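Local coordinates for protein thiamin pyrophosphokinase (Geobacillus thermodenitrificans, PDB 3K94) that probably transfers a pyrophosphate group from ATP to thiamine, yielding thiamine diphosphate, the coenzyme form of vitamin B1, at residues I83-D86 against W87-Q91; P156-E159 against T160-E163; L117-D121 against R122-I126. All blocks are in the same frame, centred on the assembly; numbering follows the deposited sequence.

Interaction 1. Residues I83-D86 against W87-Q91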
ATOM      1  N   ILE B  83     -16.058 -10.727   2.060  1.00 22.30           N
ATOM      2  CA  ILE B  83     -16.939 -11.861   2.311  1.00 27.05           C
ATOM      3  C   ILE B  83     -16.148 -13.159   2.305  1.00 25.31           C
ATOM      4  O   ILE B  83     -16.399 -14.040   3.141  1.00 21.70           O
ATOM      5  CB  ILE B  83     -18.183 -11.926   1.372  1.00 39.27           C
ATOM      6  CG1 ILE B  83     -17.789 -11.951  -0.103  1.00 35.49           C
ATOM      7  CG2 ILE B  83     -19.116 -10.750   1.640  1.00 43.27           C
ATOM      8  CD1 ILE B  83     -18.986 -11.827  -1.033  1.00 33.92           C
ATOM      9  N   ALA B  84     -15.167 -13.264   1.402  1.00 21.94           N
ATOM     10  CA  ALA B  84     -14.311 -14.454   1.384  1.00 23.05           C
ATOM     11  C   ALA B  84     -13.572 -14.610   2.713  1.00 24.96           C
ATOM     12  O   ALA B  84     -13.555 -15.681   3.307  1.00 25.47           O
ATOM     13  CB  ALA B  84     -13.326 -14.418   0.203  1.00 18.17           C
ATOM     14  N   LEU B  85     -12.976 -13.525   3.193  1.00 27.18           N
ATOM     15  CA  LEU B  85     -12.232 -13.601   4.442  1.00 23.95           C
ATOM     16  C   LEU B  85     -13.156 -13.860   5.639  1.00 25.91           C
ATOM     17  O   LEU B  85     -12.823 -14.663   6.514  1.00 25.48           O
ATOM     18  CB  LEU B  85     -11.392 -12.351   4.673  1.00 25.81           C
ATOM     19  CG  LEU B  85     -10.530 -12.401   5.936  1.00 24.44           C
ATOM     20  CD1 LEU B  85      -9.481 -13.524   5.884  1.00 23.42           C
ATOM     21  CD2 LEU B  85      -9.892 -11.063   6.147  1.00 24.71           C
ATOM     22  N   ASP B  86     -14.306 -13.184   5.670  1.00 24.95           N
ATOM     23  CA  ASP B  86     -15.303 -13.403   6.711  1.00 23.69           C
ATOM     24  C   ASP B  86     -15.614 -14.908   6.853  1.00 29.05           C
ATOM     25  O   ASP B  86     -15.767 -15.433   7.958  1.00 31.98           O
ATOM     26  CB  ASP B  86     -16.584 -12.633   6.384  1.00 26.87           C
ATOM     27  CG  ASP B  86     -16.459 -11.135   6.614  1.00 28.85           C
ATOM     28  OD1 ASP B  86     -15.495 -10.689   7.280  1.00 30.16           O
ATOM     29  OD2 ASP B  86     -17.339 -10.396   6.119  1.00 27.97           O
ATOM     30  N   TRP B  87     -15.694 -15.602   5.724  1.00 26.82           N
ATOM     31  CA  TRP B  87     -15.957 -17.033   5.733  1.00 22.60           C
ATOM     32  C   TRP B  87     -14.713 -17.788   6.196  1.00 26.84           C
ATOM     33  O   TRP B  87     -14.768 -18.590   7.131  1.00 30.48           O
ATOM     34  CB  TRP B  87     -16.427 -17.514   4.346  1.00 24.72           C
ATOM     35  CG  TRP B  87     -16.462 -19.019   4.205  1.00 24.91           C
ATOM     36  CD1 TRP B  87     -17.473 -19.861   4.601  1.00 22.95           C
ATOM     37  CD2 TRP B  87     -15.439 -19.861   3.646  1.00 27.76           C
ATOM     38  NE1 TRP B  87     -17.132 -21.164   4.330  1.00 21.83           N
ATOM     39  CE2 TRP B  87     -15.896 -21.195   3.743  1.00 28.80           C
ATOM     40  CE3 TRP B  87     -14.179 -19.618   3.085  1.00 31.52           C
ATOM     41  CZ2 TRP B  87     -15.139 -22.281   3.296  1.00 33.71           C
ATOM     42  CZ3 TRP B  87     -13.432 -20.700   2.632  1.00 31.01           C
ATOM     43  CH2 TRP B  87     -13.914 -22.012   2.745  1.00 34.12           C
ATOM     44  N   ALA B  88     -13.589 -17.522   5.543  1.00 28.17           N
ATOM     45  CA  ALA B  88     -12.314 -18.153   5.888  1.00 25.30           C
ATOM     46  C   ALA B  88     -12.013 -18.168   7.388  1.00 28.01           C
ATOM     47  O   ALA B  88     -11.576 -19.186   7.918  1.00 30.01           O
ATOM     48  CB  ALA B  88     -11.171 -17.474   5.139  1.00 21.68           C
ATOM     49  N   VAL B  89     -12.218 -17.045   8.072  1.00 25.06           N
ATOM     50  CA  VAL B  89     -11.876 -16.987   9.498  1.00 30.50           C
ATOM     51  C   VAL B  89     -12.756 -17.871  10.389  1.00 34.57           C
ATOM     52  O   VAL B  89     -12.513 -17.969  11.589  1.00 37.03           O
ATOM     53  CB  VAL B  89     -11.902 -15.552  10.067  1.00 30.24           C
ATOM     54  CG1 VAL B  89     -10.940 -14.662   9.305  1.00 31.74           C
ATOM     55  CG2 VAL B  89     -13.322 -14.991  10.051  1.00 27.10           C
ATOM     56  N   GLU B  90     -13.769 -18.507   9.805  1.00 35.49           N
ATOM     57  CA  GLU B  90     -14.617 -19.438  10.545  1.00 39.14           C
ATOM     58  C   GLU B  90     -14.185 -20.892  10.402  1.00 39.19           C
ATOM     59  O   GLU B  90     -14.755 -21.774  11.048  1.00 40.00           O
ATOM     60  CB  GLU B  90     -16.078 -19.324  10.101  1.00 40.34           C
ATOM     61  CG  GLU B  90     -16.734 -18.010  10.432  1.00 42.40           C
ATOM     62  CD  GLU B  90     -18.175 -17.961   9.968  1.00 47.44           C
ATOM     63  OE1 GLU B  90     -18.919 -17.094  10.463  1.00 52.80           O
ATOM     64  OE2 GLU B  90     -18.564 -18.788   9.112  1.00 45.70           O
ATOM     65  N   GLN B  91     -13.192 -21.146   9.555  1.00 36.37           N
ATOM     66  CA  GLN B  91     -12.831 -22.516   9.208  1.00 37.76           C
ATOM     67  C   GLN B  91     -11.752 -23.145  10.088  1.00 41.90           C
ATOM     68  O   GLN B  91     -11.360 -24.294   9.877  1.00 44.01           O
ATOM     69  CB  GLN B  91     -12.415 -22.585   7.735  1.00 36.58           C
ATOM     70  CG  GLN B  91     -13.451 -21.983   6.801  1.00 37.07           C
ATOM     71  CD  GLN B  91     -14.849 -22.530   7.067  1.00 38.21           C
ATOM     72  OE1 GLN B  91     -15.029 -23.734   7.265  1.00 35.93           O
ATOM     73  NE2 GLN B  91     -15.837 -21.649   7.072  1.00 37.77           N
TER
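Leu85 and Val89, one helical turn apart, form the close-packed side of this contact, with Ala84 and Ala88 buried beside them. Leu85 holds CG anti to its own N (chi1 -177°), which brings CD1 to 3.9 Å from Val89 CG1, the two side chains slanting across each other. Val89 N donates to Leu85 O, 2.9 Å away. The other branch of the valine packs more tightly still, Val89 CG2 lying 3.2 Å from Asp86 O. Next along the spiral, Ala88 N gives Ala84 O a bond of 2.9 Å, while the edge of the Trp87 indole lies beside the same oxygen, with CE3 at 4.0 Å from Ala84 O.

Toward solvent the contact thins. Exposed Glu90 extends its chain and merely brushes Asp86 O with CG. Gln91 folds back instead: its NE2 lies over the rim of one indole face and bonds to Trp87 O at 3.2 Å, opposite the face of the carbonyl plane that Glu90 N uses. Asp86 turns its carboxylate elsewhere, to the hydroxyl of Tyr119. With Ala84 and Trp87 resting on strands 28-30 and 46-48, this is a helix of an alpha/beta fold packed on its parallel sheet, running on into a type I turn from Ala88 to Gln91.

Interaction 2. Residues P156-E159 against T160-E163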
ATOM      1  N   PRO B 156       4.042   1.060  13.504  1.00 27.32           N
ATOM      2  CA  PRO B 156       2.998   1.084  14.534  1.00 29.92           C
ATOM      3  C   PRO B 156       1.647   1.466  13.925  1.00 28.51           C
ATOM      4  O   PRO B 156       1.570   2.424  13.175  1.00 26.92           O
ATOM      5  CB  PRO B 156       3.465   2.199  15.469  1.00 32.40           C
ATOM      6  CG  PRO B 156       4.196   3.132  14.575  1.00 32.05           C
ATOM      7  CD  PRO B 156       4.905   2.252  13.572  1.00 32.26           C
ATOM      8  N   VAL B 157       0.605   0.706  14.231  1.00 26.44           N
ATOM      9  CA  VAL B 157      -0.737   1.021  13.768  1.00 24.11           C
ATOM     10  C   VAL B 157      -1.468   1.833  14.837  1.00 27.95           C
ATOM     11  O   VAL B 157      -2.133   2.830  14.542  1.00 33.41           O
ATOM     12  CB  VAL B 157      -1.528  -0.266  13.443  1.00 28.50           C
ATOM     13  CG1 VAL B 157      -2.979   0.054  13.165  1.00 33.22           C
ATOM     14  CG2 VAL B 157      -0.899  -0.990  12.258  1.00 27.50           C
ATOM     15  N   SER B 158      -1.337   1.397  16.083  1.00 26.87           N
ATOM     16  CA  SER B 158      -1.872   2.127  17.227  1.00 28.51           C
ATOM     17  C   SER B 158      -1.001   3.344  17.531  1.00 34.01           C
ATOM     18  O   SER B 158       0.136   3.444  17.058  1.00 35.91           O
ATOM     19  CB  SER B 158      -1.899   1.210  18.437  1.00 24.49           C
ATOM     20  OG  SER B 158      -0.594   0.716  18.663  1.00 29.82           O
ATOM     21  N   GLU B 159      -1.527   4.261  18.335  1.00 34.68           N
ATOM     22  CA  GLU B 159      -0.801   5.483  18.661  1.00 38.53           C
ATOM     23  C   GLU B 159       0.558   5.186  19.305  1.00 34.52           C
ATOM     24  O   GLU B 159       1.548   5.884  19.062  1.00 31.93           O
ATOM     25  CB  GLU B 159      -1.645   6.389  19.561  1.00 46.18           C
ATOM     26  CG  GLU B 159      -1.452   7.860  19.273  1.00 59.02           C
ATOM     27  CD  GLU B 159      -1.594   8.176  17.791  1.00 69.87           C
ATOM     28  OE1 GLU B 159      -2.434   7.531  17.118  1.00 75.11           O
ATOM     29  OE2 GLU B 159      -0.868   9.065  17.297  1.00 70.87           O
ATOM     30  N   THR B 160       0.609   4.150  20.131  1.00 30.06           N
ATOM     31  CA  THR B 160       1.877   3.745  20.713  1.00 29.98           C
ATOM     32  C   THR B 160       1.996   2.231  20.713  1.00 27.48           C
ATOM     33  O   THR B 160       0.998   1.516  20.668  1.00 27.71           O
ATOM     34  CB  THR B 160       2.078   4.298  22.149  1.00 41.28           C
ATOM     35  OG1 THR B 160       1.360   3.495  23.087  1.00 40.01           O
ATOM     36  CG2 THR B 160       1.598   5.740  22.256  1.00 43.83           C
ATOM     37  N   VAL B 161       3.231   1.756  20.729  1.00 30.47           N
ATOM     38  CA  VAL B 161       3.532   0.337  20.847  1.00 30.05           C
ATOM     39  C   VAL B 161       4.607   0.196  21.913  1.00 33.50           C
ATOM     40  O   VAL B 161       5.714   0.712  21.754  1.00 36.05           O
ATOM     41  CB  VAL B 161       4.043  -0.244  19.523  1.00 27.14           C
ATOM     42  CG1 VAL B 161       4.729  -1.588  19.759  1.00 26.81           C
ATOM     43  CG2 VAL B 161       2.888  -0.380  18.512  1.00 23.95           C
ATOM     44  N   ALA B 162       4.280  -0.481  23.008  1.00 35.28           N
ATOM     45  CA  ALA B 162       5.185  -0.521  24.157  1.00 33.21           C
ATOM     46  C   ALA B 162       6.062  -1.757  24.192  1.00 31.66           C
ATOM     47  O   ALA B 162       5.700  -2.813  23.657  1.00 27.30           O
ATOM     48  CB  ALA B 162       4.410  -0.381  25.463  1.00 32.69           C
ATOM     49  N   GLU B 163       7.216  -1.588  24.834  1.00 28.74           N
ATOM     50  CA  GLU B 163       8.195  -2.636  25.078  1.00 29.02           C
ATOM     51  C   GLU B 163       8.506  -3.452  23.834  1.00 28.92           C
ATOM     52  O   GLU B 163       8.561  -4.677  23.876  1.00 31.16           O
ATOM     53  CB  GLU B 163       7.752  -3.543  26.227  1.00 33.77           C
ATOM     54  CG  GLU B 163       7.445  -2.809  27.524  1.00 42.07           C
ATOM     55  CD  GLU B 163       6.937  -3.752  28.606  1.00 51.79           C
ATOM     56  OE1 GLU B 163       7.520  -4.846  28.759  1.00 57.55           O
ATOM     57  OE2 GLU B 163       5.954  -3.409  29.294  1.00 53.69           O
TER
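The carbonyl plane of Thr160 is the flat group that matters here, and Ser158 OG approaches it from above one face, 46° out of the plane, and not along a lone pair. Even so, the bond to Thr160 O is short, 2.7 Å from Ser158 OG. A chi1 of 56° tucks the hydroxyl between the serine's own backbone N and carbonyl carbon, from where it spans the bend to the residue two places on.

The serine hydroxyl also meets an apolar neighbour, Val161 CG2, 3.7 Å from Ser158 OG. That methyl also touches Pro156, with CB of the ring at 4.0 Å from Val161 CG2, and this is how the proline at the end of strand 151-156 comes to rest on the next strand, 160-161. Both Pro156 and Val161 are buried, and both press on Ile178 of strand 178-179, which pairs antiparallel with 160-161. On the outer side of the bend, Thr160 turns its CG2 back over the preceding peptide, 3.2 Å from Glu159 O.

An alanine in place of Ser158 is likely to cost Thr160 O its short hydroxyl bond and Ile203 N its bond to the side chain, leaving the bend tied to that residue by backbone bonds. Val157, meanwhile, packs on Arg180 of the second subunit, which puts the bend beside the dimer interface. The chemistry implies that the hydroxyl acts as both donor and acceptor: Ser158 OG donates to Thr160 O and accepts from Ile203 N, tying the bend both to itself and to the loop ahead of strand 204-209.

Interaction 3. Residues L117-D121 against R122-I126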
ATOM      1  N   LEU B 117      -6.645  -5.798  10.073  1.00 27.77           N
ATOM      2  CA  LEU B 117      -6.792  -5.141  11.371  1.00 28.98           C
ATOM      3  C   LEU B 117      -8.046  -5.569  12.099  1.00 30.12           C
ATOM      4  O   LEU B 117      -8.012  -5.822  13.299  1.00 31.43           O
ATOM      5  CB  LEU B 117      -6.799  -3.626  11.215  1.00 27.79           C
ATOM      6  CG  LEU B 117      -5.436  -3.120  10.779  1.00 36.75           C
ATOM      7  CD1 LEU B 117      -5.536  -1.659  10.403  1.00 38.01           C
ATOM      8  CD2 LEU B 117      -4.430  -3.367  11.904  1.00 39.78           C
ATOM      9  N   LYS B 118      -9.157  -5.641  11.377  1.00 33.56           N
ATOM     10  CA  LYS B 118     -10.393  -6.125  11.971  1.00 34.30           C
ATOM     11  C   LYS B 118     -10.188  -7.515  12.557  1.00 36.82           C
ATOM     12  O   LYS B 118     -10.690  -7.818  13.640  1.00 41.20           O
ATOM     13  CB  LYS B 118     -11.536  -6.133  10.958  1.00 33.98           C
ATOM     14  CG  LYS B 118     -12.784  -6.841  11.476  1.00 32.26           C
ATOM     15  CD  LYS B 118     -13.926  -6.761  10.482  1.00 29.87           C
ATOM     16  CE  LYS B 118     -15.182  -7.428  11.017  1.00 29.66           C
ATOM     17  NZ  LYS B 118     -16.343  -7.128  10.137  1.00 28.76           N
ATOM     18  N   TYR B 119      -9.442  -8.357  11.848  1.00 30.13           N
ATOM     19  CA  TYR B 119      -9.164  -9.712  12.318  1.00 27.56           C
ATOM     20  C   TYR B 119      -7.727  -9.847  12.825  1.00 29.26           C
ATOM     21  O   TYR B 119      -7.072 -10.863  12.597  1.00 24.28           O
ATOM     22  CB  TYR B 119      -9.432 -10.731  11.207  1.00 29.73           C
ATOM     23  CG  TYR B 119     -10.886 -10.808  10.776  1.00 32.01           C
ATOM     24  CD1 TYR B 119     -11.855 -11.322  11.625  1.00 35.55           C
ATOM     25  CD2 TYR B 119     -11.283 -10.379   9.518  1.00 30.06           C
ATOM     26  CE1 TYR B 119     -13.184 -11.397  11.232  1.00 38.83           C
ATOM     27  CE2 TYR B 119     -12.599 -10.455   9.114  1.00 31.33           C
ATOM     28  CZ  TYR B 119     -13.548 -10.958   9.974  1.00 38.74           C
ATOM     29  OH  TYR B 119     -14.863 -11.037   9.571  1.00 40.00           O
ATOM     30  N   ALA B 120      -7.244  -8.818  13.515  1.00 25.59           N
ATOM     31  CA  ALA B 120      -5.859  -8.781  13.962  1.00 27.40           C
ATOM     32  C   ALA B 120      -5.447  -9.987  14.812  1.00 26.14           C
ATOM     33  O   ALA B 120      -4.278 -10.344  14.849  1.00 25.91           O
ATOM     34  CB  ALA B 120      -5.565  -7.467  14.703  1.00 26.16           C
ATOM     35  N   ASP B 121      -6.396 -10.613  15.495  1.00 26.01           N
ATOM     36  CA  ASP B 121      -6.058 -11.778  16.320  1.00 31.46           C
ATOM     37  C   ASP B 121      -5.938 -13.080  15.533  1.00 33.68           C
ATOM     38  O   ASP B 121      -5.593 -14.112  16.095  1.00 35.20           O
ATOM     39  CB  ASP B 121      -7.038 -11.956  17.493  1.00 32.85           C
ATOM     40  CG  ASP B 121      -8.494 -12.101  17.044  1.00 42.05           C
ATOM     41  OD1 ASP B 121      -8.840 -11.747  15.894  1.00 42.62           O
ATOM     42  OD2 ASP B 121      -9.309 -12.564  17.867  1.00 48.65           O
ATOM     43  N   ARG B 122      -6.225 -13.029  14.237  1.00 33.73           N
ATOM     44  CA  ARG B 122      -6.114 -14.212  13.380  1.00 33.78           C
ATOM     45  C   ARG B 122      -4.857 -14.167  12.519  1.00 30.06           C
ATOM     46  O   ARG B 122      -4.398 -13.099  12.133  1.00 28.78           O
ATOM     47  CB  ARG B 122      -7.328 -14.319  12.465  1.00 36.27           C
ATOM     48  CG  ARG B 122      -8.633 -13.931  13.126  1.00 44.18           C
ATOM     49  CD  ARG B 122      -8.963 -14.854  14.283  1.00 49.59           C
ATOM     50  NE  ARG B 122     -10.402 -14.891  14.529  1.00 55.55           N
ATOM     51  CZ  ARG B 122     -11.193 -15.893  14.163  1.00 57.63           C
ATOM     52  NH1 ARG B 122     -10.686 -16.949  13.540  1.00 57.65           N
ATOM     53  NH2 ARG B 122     -12.488 -15.838  14.425  1.00 60.49           N
ATOM     54  N   PRO B 123      -4.312 -15.340  12.199  1.00 33.47           N
ATOM     55  CA  PRO B 123      -3.111 -15.454  11.368  1.00 34.80           C
ATOM     56  C   PRO B 123      -3.444 -15.231   9.902  1.00 32.43           C
ATOM     57  O   PRO B 123      -3.794 -16.190   9.214  1.00 31.75           O
ATOM     58  CB  PRO B 123      -2.677 -16.912  11.575  1.00 36.17           C
ATOM     59  CG  PRO B 123      -3.525 -17.432  12.710  1.00 37.89           C
ATOM     60  CD  PRO B 123      -4.787 -16.652  12.664  1.00 34.70           C
ATOM     61  N   ILE B 124      -3.340 -13.994   9.426  1.00 28.80           N
ATOM     62  CA  ILE B 124      -3.662 -13.704   8.031  1.00 24.88           C
ATOM     63  C   ILE B 124      -2.471 -12.974   7.435  1.00 23.85           C
ATOM     64  O   ILE B 124      -1.900 -12.117   8.087  1.00 26.43           O
ATOM     65  CB  ILE B 124      -4.956 -12.856   7.909  1.00 28.51           C
ATOM     66  CG1 ILE B 124      -6.101 -13.506   8.696  1.00 25.67           C
ATOM     67  CG2 ILE B 124      -5.364 -12.667   6.447  1.00 23.23           C
ATOM     68  CD1 ILE B 124      -7.162 -12.535   9.126  1.00 21.04           C
ATOM     69  N   GLU B 125      -2.050 -13.360   6.233  1.00 20.72           N
ATOM     70  CA  GLU B 125      -0.976 -12.652   5.532  1.00 19.98           C
ATOM     71  C   GLU B 125      -1.514 -12.079   4.227  1.00 21.81           C
ATOM     72  O   GLU B 125      -2.288 -12.719   3.534  1.00 23.99           O
ATOM     73  CB  GLU B 125       0.183 -13.582   5.170  1.00 16.34           C
ATOM     74  CG  GLU B 125       0.785 -14.403   6.298  1.00 22.01           C
ATOM     75  CD  GLU B 125       2.030 -15.166   5.842  1.00 28.26           C
ATOM     76  OE1 GLU B 125       2.083 -15.586   4.666  1.00 24.76           O
ATOM     77  OE2 GLU B 125       2.963 -15.335   6.651  1.00 28.28           O
ATOM     78  N   ILE B 126      -1.103 -10.876   3.878  1.00 19.98           N
ATOM     79  CA  ILE B 126      -1.231 -10.447   2.495  1.00 15.34           C
ATOM     80  C   ILE B 126       0.091 -10.753   1.794  1.00 19.18           C
ATOM     81  O   ILE B 126       1.176 -10.388   2.284  1.00 20.61           O
ATOM     82  CB  ILE B 126      -1.550  -8.939   2.407  1.00 20.57           C
ATOM     83  CG1 ILE B 126      -2.985  -8.681   2.879  1.00 21.26           C
ATOM     84  CG2 ILE B 126      -1.335  -8.432   0.987  1.00 20.56           C
ATOM     85  CD1 ILE B 126      -3.361  -7.198   2.962  1.00 20.84           C
TER
HETATM   86  O   HOH W   1     -11.443 -12.108  15.073  1.00 53.37           O
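Arg122 folds back against both Tyr119 and Asp121, and these three residues carry the contact. Its backbone closes a type I turn, Arg122 N donating to Tyr119 O at 2.8 Å. Arg122 CG, beside the backbone N and anti to the carbonyl carbon, lies 3.8 Å from Tyr119 CB; the bend at chi2 (-63°) then runs the rest of the arginine chain alongside Asp121. Carboxylate and guanidinium stand nearly at right angles, 82° apart, with Asp121 OD1 at the guanidinium edge. That salt bridge is long, 3.8 Å from Asp121 OD1 to Arg122 NE, and a water bridges the same two groups, donating to Asp121 OD1 at 2.8 Å and accepting from Arg122 NE at 3.0 Å.

The turn is the return leg of a beta-alpha-beta crossover: strand 97-99 leads into helix 106-118, and residues 119-124 carry the chain from there to strand 125-128, parallel to the first and next to it in the sheet.

Tyr119 directs its CB toward the incoming chain. Ile124 CD1 lies 3.6 Å from Tyr119 CB, and the isoleucine, itself buried, also touches Leu116 and Leu85. Over one face of the phenol ring sits the CG of Lys118, centred 4.2 Å above the plane of Tyr119, while the bridging water lies at the ring's edge. The far end of Arg122 has its own tie, NH1 bonding to the carbonyl oxygen of Val89, the residue on which the tyrosine ring also packs.

Overall arrangement
Along the chain the order is interaction 1, interaction 3, interaction 2. Interactions 1 and 3 lie within the catalytic domain, their centres about 11 Å apart, and they touch: polar bonds and apolar packing join the end region of helix 80-88 to the turn between helix 106-118 and strand 125-128, both beside the parallel half of the large mixed sheet. Interaction 2 belongs to the vitamin B1 binding domain, about 27 Å from interaction 1 and 17 Å from interaction 3, centre to centre. It meets interaction 3 where Val157 packs on Leu117, with Arg180 of the second subunit close to both. This is consistent with the catalytic and vitamin B1 binding regions being held in contact near the dimer interface.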